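Local atomic coordinates of gamma-glutamyl phosphate reductase (Saccharomyces cerevisiae, PDB entry 1VLU), a protein that catalyses the NADPH-dependent reduction of L-gamma-glutamyl phosphate to glutamate semialdehyde and phosphate, the second step from glutamate toward proline. Residues 289-292 against 293-297. Numbering follows the deposited sequence.
Sequences LENL and TLEGG
Asn291 and Glu295, one helical turn apart, both set CG opposite the backbone N, with chi1 at 171° in the asparagine. This brings Asn291 OD1 alongside the aliphatic root of Glu295, 3.7 Å from its CB. Glu295 then bends at its second torsion, and its carboxylate leads away from the asparagine. The amide and carboxylate planes are nearly parallel, 13° apart, but the touch is between an amide oxygen and methylene carbons.

Leu294 places CG between its own N and carbonyl carbon (chi1 48°). That torsion folds the side chain back over the preceding turn, and CG comes to 3.1 Å from Glu290 O. The same oxygen accepts a nearly straight hydrogen bond from Leu294 N, 3.0 Å long. A second helical bond runs from Thr293 N to Leu289 O, also 3.0 Å. Further along, the bond from Gly296 N to Leu292 O is weak, at 3.1 Å.

This is a C-terminal helix turn. Gly297 takes a positive phi and is the first residue to leave helical geometry. Just beyond it, Val298 is tied back twice. Its O accepts a hydrogen bond from Thr293 OG1, and a backbone bond links it to Leu292.

The turn lies in the last part of helix 285-296, in the part of the chain built on the parallel sheet, in a protein of the aldehyde dehydrogenase family. Glu290 packs on Tyr310 and Leu314 of helix 304-317, and Asn291 meets Lys256 and Leu260 of helix 252-261. Buried Leu289 and Leu292 both rest on Leu276 of strand 274-278.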
ATOM      1  N   LEU A 289      -8.450  35.166  -0.436  1.00 53.32           N
ATOM      2  CA  LEU A 289      -9.043  34.554  -1.635  1.00 53.51           C
ATOM      3  C   LEU A 289      -9.047  35.515  -2.825  1.00 55.51           C
ATOM      4  O   LEU A 289      -8.722  35.122  -3.945  1.00 56.78           O
ATOM      5  CB  LEU A 289     -10.464  34.049  -1.378  1.00 51.68           C
ATOM      6  CG  LEU A 289     -10.737  32.994  -0.310  1.00 50.38           C
ATOM      7  CD1 LEU A 289     -12.202  32.567  -0.354  1.00 46.77           C
ATOM      8  CD2 LEU A 289      -9.822  31.782  -0.484  1.00 52.28           C
ATOM      9  N   GLU A 290      -9.402  36.771  -2.590  1.00 56.87           N
ATOM     10  CA  GLU A 290      -9.408  37.745  -3.678  1.00 59.94           C
ATOM     11  C   GLU A 290      -7.986  38.022  -4.146  1.00 59.51           C
ATOM     12  O   GLU A 290      -7.767  38.272  -5.319  1.00 61.27           O
ATOM     13  CB  GLU A 290     -10.178  39.029  -3.317  1.00 57.85           C
ATOM     14  CG  GLU A 290      -9.383  40.070  -2.546  1.00 62.63           C
ATOM     15  CD  GLU A 290     -10.248  41.181  -1.961  1.00 66.20           C
ATOM     16  OE1 GLU A 290     -11.498  41.026  -1.924  1.00 78.22           O
ATOM     17  OE2 GLU A 290      -9.673  42.220  -1.538  1.00 79.20           O
ATOM     18  N   ASN A 291      -7.022  37.945  -3.237  1.00 60.59           N
ATOM     19  CA  ASN A 291      -5.612  38.079  -3.606  1.00 61.56           C
ATOM     20  C   ASN A 291      -5.124  36.894  -4.457  1.00 62.30           C
ATOM     21  O   ASN A 291      -4.277  37.058  -5.325  1.00 62.79           O
ATOM     22  CB  ASN A 291      -4.747  38.259  -2.354  1.00 61.83           C
ATOM     23  CG  ASN A 291      -3.257  38.190  -2.643  1.00 63.27           C
ATOM     24  OD1 ASN A 291      -2.684  39.087  -3.268  1.00 66.84           O
ATOM     25  ND2 ASN A 291      -2.620  37.128  -2.172  1.00 67.40           N
ATOM     26  N   LEU A 292      -5.664  35.704  -4.212  1.00 62.86           N
ATOM     27  CA  LEU A 292      -5.309  34.530  -5.006  1.00 63.40           C
ATOM     28  C   LEU A 292      -5.885  34.617  -6.411  1.00 64.68           C
ATOM     29  O   LEU A 292      -5.227  34.240  -7.381  1.00 65.23           O
ATOM     30  CB  LEU A 292      -5.802  33.251  -4.332  1.00 63.57           C
ATOM     31  CG  LEU A 292      -4.897  32.631  -3.269  1.00 62.26           C
ATOM     32  CD1 LEU A 292      -5.736  31.815  -2.307  1.00 61.94           C
ATOM     33  CD2 LEU A 292      -3.827  31.772  -3.924  1.00 61.83           C
ATOM     34  N   THR A 293      -7.118  35.111  -6.508  1.00 65.14           N
ATOM     35  CA  THR A 293      -7.810  35.201  -7.784  1.00 66.23           C
ATOM     36  C   THR A 293      -7.241  36.317  -8.665  1.00 67.33           C
ATOM     37  O   THR A 293      -6.829  36.066  -9.796  1.00 67.98           O
ATOM     38  CB  THR A 293      -9.331  35.378  -7.597  1.00 66.20           C
ATOM     39  OG1 THR A 293      -9.862  34.238  -6.918  1.00 63.74           O
ATOM     40  CG2 THR A 293     -10.025  35.500  -8.942  1.00 67.42           C
ATOM     41  N   LEU A 294      -7.204  37.540  -8.152  1.00 68.57           N
ATOM     42  CA  LEU A 294      -6.802  38.670  -8.985  1.00 69.91           C
ATOM     43  C   LEU A 294      -5.328  39.070  -8.842  1.00 71.19           C
ATOM     44  O   LEU A 294      -4.945  40.186  -9.191  1.00 73.24           O
ATOM     45  CB  LEU A 294      -7.771  39.863  -8.835  1.00 70.03           C
ATOM     46  CG  LEU A 294      -8.240  40.393  -7.476  1.00 71.82           C
ATOM     47  CD1 LEU A 294      -7.170  41.258  -6.802  1.00 73.71           C
ATOM     48  CD2 LEU A 294      -9.539  41.184  -7.635  1.00 69.36           C
ATOM     49  N   GLU A 295      -4.501  38.153  -8.350  1.00 71.64           N
ATOM     50  CA  GLU A 295      -3.054  38.369  -8.335  1.00 72.67           C
ATOM     51  C   GLU A 295      -2.302  37.119  -8.787  1.00 72.83           C
ATOM     52  O   GLU A 295      -1.207  37.218  -9.343  1.00 74.08           O
ATOM     53  CB  GLU A 295      -2.575  38.826  -6.954  1.00 73.52           C
ATOM     54  CG  GLU A 295      -1.163  39.415  -6.913  1.00 78.29           C
ATOM     55  CD  GLU A 295      -1.091  40.848  -7.444  1.00 86.61           C
ATOM     56  OE1 GLU A 295      -2.153  41.488  -7.631  1.00 85.23           O
ATOM     57  OE2 GLU A 295       0.040  41.340  -7.666  1.00 89.37           O
ATOM     58  N   GLY A 296      -2.888  35.948  -8.543  1.00 72.37           N
ATOM     59  CA  GLY A 296      -2.317  34.685  -9.004  1.00 71.23           C
ATOM     60  C   GLY A 296      -3.163  34.012 -10.070  1.00 71.08           C
ATOM     61  O   GLY A 296      -2.852  32.899 -10.505  1.00 72.14           O
ATOM     62  N   GLY A 297      -4.236  34.681 -10.493  1.00 70.46           N
ATOM     63  CA  GLY A 297      -5.165  34.123 -11.480  1.00 70.02           C
ATOM     64  C   GLY A 297      -5.701  32.755 -11.096  1.00 70.30           C
ATOM     65  O   GLY A 297      -6.011  31.938 -11.968  1.00 71.86           O
TER